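Local coordinates for peroxisomal acyl-CoA oxidase 1A (Solanum lycopersicum, PDB 2FON), which probably oxidises fatty acyl-CoA thioesters in peroxisomal beta-oxidation, using bound FAD as its cofactor, at residues B[651-655]-B[656-660]; B[105-108]-B[109-112]. One frame throughout, in Å; residues are numbered along the deposited sequence.

Contact 1 of 2, residues B[651-655]-B[656-660]; sequences AAWKD and PLNKS
Ala652 closes helix 644-652, and its carbonyl is gripped by Asn658 from the far side of a tight turn, an Asx turn at Asp655 that leads into a short 3-10 segment. The amide ND2 of Asn658 reaches Ala652 O at 2.8 Å, coming from above the carbonyl plane; the bond is clearly bent. ND2 also donates to the backbone oxygen of Asp243 on the second subunit, so this amide pins the end of the helix to the dimer interface. Next comes Trp653, whose six-membered ring lies beside the same amide: its CZ3 is 3.7 Å from Asn658 OD1, with ring and amide planes 48° apart. Val241 of the second subunit packs on the indole as well. Asp655 then starts the turn. With CG anti to the backbone N (chi1 178°), its carboxylate turns forward along the chain beside N and CD of Pro656. OD2 forms a salt bridge with Arg77 of the second subunit. The backbone O of Asp655 accepts Asn658 N at 2.8 Å, while Asp655 OD1 takes Leu657 N at 2.7 Å on its anti side, 35° out of the carboxylate plane.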
loop_
_atom_site.group_PDB
_atom_site.type_symbol
_atom_site.label_atom_id
_atom_site.label_comp_id
_atom_site.label_asym_id
_atom_site.label_seq_id
_atom_site.Cartn_x
_atom_site.Cartn_y
_atom_site.Cartn_z
ATOM N N ALA B 651 -22.683 11.267 -6.851
ATOM C CA ALA B 651 -21.598 10.721 -7.690
ATOM C C ALA B 651 -21.858 9.298 -8.264
ATOM O O ALA B 651 -21.579 9.036 -9.440
ATOM C CB ALA B 651 -20.242 10.842 -7.023
ATOM N N ALA B 652 -22.453 8.397 -7.493
ATOM C CA ALA B 652 -22.681 7.087 -8.068
ATOM C C ALA B 652 -23.557 7.108 -9.284
ATOM O O ALA B 652 -23.424 6.223 -10.135
ATOM C CB ALA B 652 -23.261 6.155 -7.088
ATOM N N TRP B 653 -24.477 8.068 -9.365
ATOM C CA TRP B 653 -25.467 8.078 -10.462
ATOM C C TRP B 653 -24.893 8.501 -11.801
ATOM O O TRP B 653 -25.636 8.777 -12.714
ATOM C CB TRP B 653 -26.784 8.860 -10.098
ATOM C CG TRP B 653 -27.509 8.178 -8.975
ATOM C CD1 TRP B 653 -27.666 8.637 -7.684
ATOM C CD2 TRP B 653 -28.069 6.855 -9.001
ATOM N NE1 TRP B 653 -28.316 7.682 -6.915
ATOM C CE2 TRP B 653 -28.568 6.581 -7.704
ATOM C CE3 TRP B 653 -28.221 5.880 -10.006
ATOM C CZ2 TRP B 653 -29.228 5.372 -7.392
ATOM C CZ3 TRP B 653 -28.886 4.675 -9.689
ATOM C CH2 TRP B 653 -29.372 4.437 -8.395
ATOM N N LYS B 654 -23.573 8.504 -11.905
ATOM C CA LYS B 654 -22.854 8.936 -13.104
ATOM C C LYS B 654 -21.888 7.871 -13.668
ATOM O O LYS B 654 -21.436 7.995 -14.812
ATOM C CB LYS B 654 -22.082 10.233 -12.825
ATOM C CG LYS B 654 -22.919 11.265 -12.104
ATOM C CD LYS B 654 -22.615 12.688 -12.602
ATOM C CE LYS B 654 -23.000 13.743 -11.555
ATOM N NZ LYS B 654 -21.954 14.783 -11.515
ATOM N N ASP B 655 -21.558 6.835 -12.895
ATOM C CA ASP B 655 -20.879 5.678 -13.463
ATOM C C ASP B 655 -21.611 5.124 -14.726
ATOM O O ASP B 655 -22.842 5.070 -14.779
ATOM C CB ASP B 655 -20.680 4.591 -12.410
ATOM C CG ASP B 655 -20.009 3.318 -12.992
ATOM O OD1 ASP B 655 -20.734 2.459 -13.577
ATOM O OD2 ASP B 655 -18.757 3.164 -12.860
ATOM N N PRO B 656 -20.843 4.707 -15.743
ATOM C CA PRO B 656 -21.349 4.061 -16.975
ATOM C C PRO B 656 -22.464 3.009 -16.750
ATOM O O PRO B 656 -23.489 2.981 -17.472
ATOM C CB PRO B 656 -20.095 3.378 -17.576
ATOM C CG PRO B 656 -18.931 3.755 -16.666
ATOM C CD PRO B 656 -19.376 4.850 -15.755
ATOM N N LEU B 657 -22.270 2.160 -15.746
ATOM C CA LEU B 657 -23.267 1.144 -15.455
ATOM C C LEU B 657 -24.633 1.715 -15.122
ATOM O O LEU B 657 -25.638 1.046 -15.392
ATOM C CB LEU B 657 -22.790 0.195 -14.371
ATOM C CG LEU B 657 -21.653 -0.693 -14.842
ATOM C CD1 LEU B 657 -21.134 -1.416 -13.608
ATOM C CD2 LEU B 657 -22.073 -1.652 -16.001
ATOM N N ASN B 658 -24.682 2.937 -14.590
ATOM C CA ASN B 658 -25.956 3.534 -14.215
ATOM C C ASN B 658 -26.769 4.151 -15.350
ATOM O O ASN B 658 -27.896 4.562 -15.147
ATOM C CB ASN B 658 -25.808 4.409 -12.976
ATOM C CG ASN B 658 -25.664 3.550 -11.695
ATOM O OD1 ASN B 658 -26.426 2.591 -11.508
ATOM N ND2 ASN B 658 -24.664 3.850 -10.844
ATOM N N LYS B 659 -26.227 4.138 -16.566
ATOM C CA LYS B 659 -26.973 4.657 -17.742
ATOM C C LYS B 659 -28.351 4.005 -17.980
ATOM O O LYS B 659 -29.250 4.664 -18.456
ATOM C CB LYS B 659 -26.111 4.621 -19.011
ATOM C CG LYS B 659 -24.682 5.184 -18.732
ATOM C CD LYS B 659 -23.867 5.399 -20.018
ATOM C CE LYS B 659 -22.641 6.305 -19.791
ATOM N NZ LYS B 659 -22.483 7.163 -21.021
ATOM N N SER B 660 -28.529 2.735 -17.627
ATOM C CA SER B 660 -29.875 2.183 -17.506
ATOM C C SER B 660 -29.983 1.200 -16.335
ATOM O O SER B 660 -28.966 0.815 -15.725
ATOM C CB SER B 660 -30.313 1.511 -18.808
ATOM O OG SER B 660 -29.369 0.525 -19.194
#

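Contact 2 of 2, residues B[105-108]-B[109-112]; sequences ATML and RRYV
Arg109 runs nearly straight from its backbone and then bends at chi3 (-99°), which folds its guanidinium back over the Ala105 carbonyl one helical turn earlier. A bend at chi2 of Met107 (48°) likewise lays its thioether alongside Tyr111, the two side chains pointing the same way. Both pairs are i to i+4 neighbours on helix 102-112. The guanidinium presents a face, not an N-H, to Ala105: Ala105 O sits under its centre, 3.6 Å from Arg109 CZ. Ala105 O also accepts the backbone Arg109 N at 3.0 Å. Ala105 CB is 3.7 Å from Arg109 NH2. Beyond the segments, Arg109 makes a cation-pi contact with Trp122. With a leucine in place of Arg109, Trp122 would probably lose its cationic partner and the Ala105 carbonyl the charged group lying over it.

On another side of the helix, Met107 CG meets the Tyr111 ring at its edge and in its plane, 4.0 Å from Tyr111 CE1. The sulfur is also edge-on, a Met-aromatic contact with SD 5.4 Å from the ring centroid and 78° off the ring normal. Leu53 and Thr54 of helix 48-62 touch Met107, and Tyr632 packs edge-to-face with the tyrosine. Leu108 and Val112 make the purely aliphatic pair, Leu108 CD2 to Val112 CG2 at 4.0 Å, with Leu108 also resting on Ala91 of helix 77-97. The backbone bonds from Val112 N to Leu108 O (3.2 Å) and from Tyr111 N to Met107 O continue the helix to its last turn. The chemistry thus changes round the helix: sulfur, aromatic and aliphatic groups pack against its neighbours, while a positive charge lies over a carbonyl dipole, a contact that is probably attractive and, with Trp122, is likely to help hold the guanidinium in place.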
loop_
_atom_site.group_PDB
_atom_site.type_symbol
_atom_site.label_atom_id
_atom_site.label_comp_id
_atom_site.label_asym_id
_atom_site.label_seq_id
_atom_site.Cartn_x
_atom_site.Cartn_y
_atom_site.Cartn_z
ATOM N N ALA B 105 4.906 29.069 -13.902
ATOM C CA ALA B 105 4.577 27.958 -14.764
ATOM C C ALA B 105 4.771 26.628 -14.075
ATOM O O ALA B 105 4.017 25.668 -14.330
ATOM C CB ALA B 105 5.410 28.003 -16.009
ATOM N N THR B 106 5.773 26.519 -13.214
ATOM C CA THR B 106 5.889 25.244 -12.462
ATOM C C THR B 106 4.618 24.995 -11.598
ATOM O O THR B 106 3.975 23.919 -11.682
ATOM C CB THR B 106 7.150 25.205 -11.569
ATOM O OG1 THR B 106 8.259 25.785 -12.283
ATOM C CG2 THR B 106 7.477 23.827 -11.216
ATOM N N MET B 107 4.291 26.002 -10.789
ATOM C CA MET B 107 3.099 26.067 -10.024
ATOM C C MET B 107 1.912 25.726 -10.925
ATOM O O MET B 107 1.135 24.836 -10.599
ATOM C CB MET B 107 2.953 27.491 -9.456
ATOM C CG MET B 107 2.548 27.623 -7.968
ATOM S SD MET B 107 3.538 26.542 -6.875
ATOM C CE MET B 107 3.525 27.394 -5.292
ATOM N N LEU B 108 1.752 26.418 -12.053
ATOM C CA LEU B 108 0.571 26.215 -12.861
ATOM C C LEU B 108 0.435 24.751 -13.230
ATOM O O LEU B 108 -0.646 24.133 -13.077
ATOM C CB LEU B 108 0.553 27.069 -14.105
ATOM C CG LEU B 108 -0.810 26.958 -14.782
ATOM C CD1 LEU B 108 -1.370 28.272 -15.294
ATOM C CD2 LEU B 108 -0.778 25.937 -15.868
ATOM N N ARG B 109 1.515 24.156 -13.691
ATOM C CA ARG B 109 1.406 22.733 -13.997
ATOM C C ARG B 109 1.115 21.905 -12.755
ATOM O O ARG B 109 0.341 20.949 -12.834
ATOM C CB ARG B 109 2.578 22.222 -14.810
ATOM C CG ARG B 109 2.455 22.561 -16.299
ATOM C CD ARG B 109 3.691 22.194 -17.086
ATOM N NE ARG B 109 4.563 23.351 -17.304
ATOM C CZ ARG B 109 5.749 23.515 -16.714
ATOM N NH1 ARG B 109 6.170 22.585 -15.853
ATOM N NH2 ARG B 109 6.489 24.602 -16.972
ATOM N N ARG B 110 1.644 22.297 -11.593
ATOM C CA ARG B 110 1.376 21.490 -10.397
ATOM C C ARG B 110 -0.131 21.358 -10.231
ATOM O O ARG B 110 -0.661 20.288 -10.085
ATOM C CB ARG B 110 2.024 22.096 -9.148
ATOM C CG ARG B 110 1.889 21.242 -7.907
ATOM C CD ARG B 110 2.371 21.953 -6.577
ATOM N NE ARG B 110 3.803 22.328 -6.492
ATOM C CZ ARG B 110 4.829 21.585 -6.929
ATOM N NH1 ARG B 110 4.641 20.352 -7.470
ATOM N NH2 ARG B 110 6.068 22.068 -6.817
ATOM N N TYR B 111 -0.826 22.465 -10.297
ATOM C CA TYR B 111 -2.226 22.489 -9.976
ATOM C C TYR B 111 -3.191 21.895 -11.035
ATOM O O TYR B 111 -4.295 21.477 -10.716
ATOM C CB TYR B 111 -2.566 23.903 -9.526
ATOM C CG TYR B 111 -1.933 24.114 -8.188
ATOM C CD1 TYR B 111 -0.809 24.918 -8.018
ATOM C CD2 TYR B 111 -2.412 23.444 -7.092
ATOM C CE1 TYR B 111 -0.205 25.057 -6.748
ATOM C CE2 TYR B 111 -1.825 23.574 -5.859
ATOM C CZ TYR B 111 -0.733 24.378 -5.684
ATOM O OH TYR B 111 -0.218 24.452 -4.409
ATOM N N VAL B 112 -2.753 21.870 -12.288
ATOM C CA VAL B 112 -3.396 21.077 -13.313
ATOM C C VAL B 112 -3.447 19.586 -12.863
ATOM O O VAL B 112 -4.376 18.863 -13.193
ATOM C CB VAL B 112 -2.659 21.249 -14.673
ATOM C CG1 VAL B 112 -3.149 20.225 -15.705
ATOM C CG2 VAL B 112 -2.899 22.572 -15.206
#

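Contact 2 belongs to the body of the subunit and contact 1 to its periphery: their centres lie about 16 Å and 35 Å from the centre of the chain, about 32 Å from one another. They share no helix and do not touch. Contact 2 stays within one helix of the N-terminal part of the chain, packed against helices 48-62 and 77-97, and no other chain reaches it. Contact 1 is a turn after a helix near the C-terminus, and the second subunit lies within reach of most of its residues. The chemistry follows: apolar packing and a guanidinium lying over a backbone carbonyl, added to regular helical bonds, in contact 2, against side-chain-to-backbone hydrogen bonds and a salt bridge to the second subunit in contact 1.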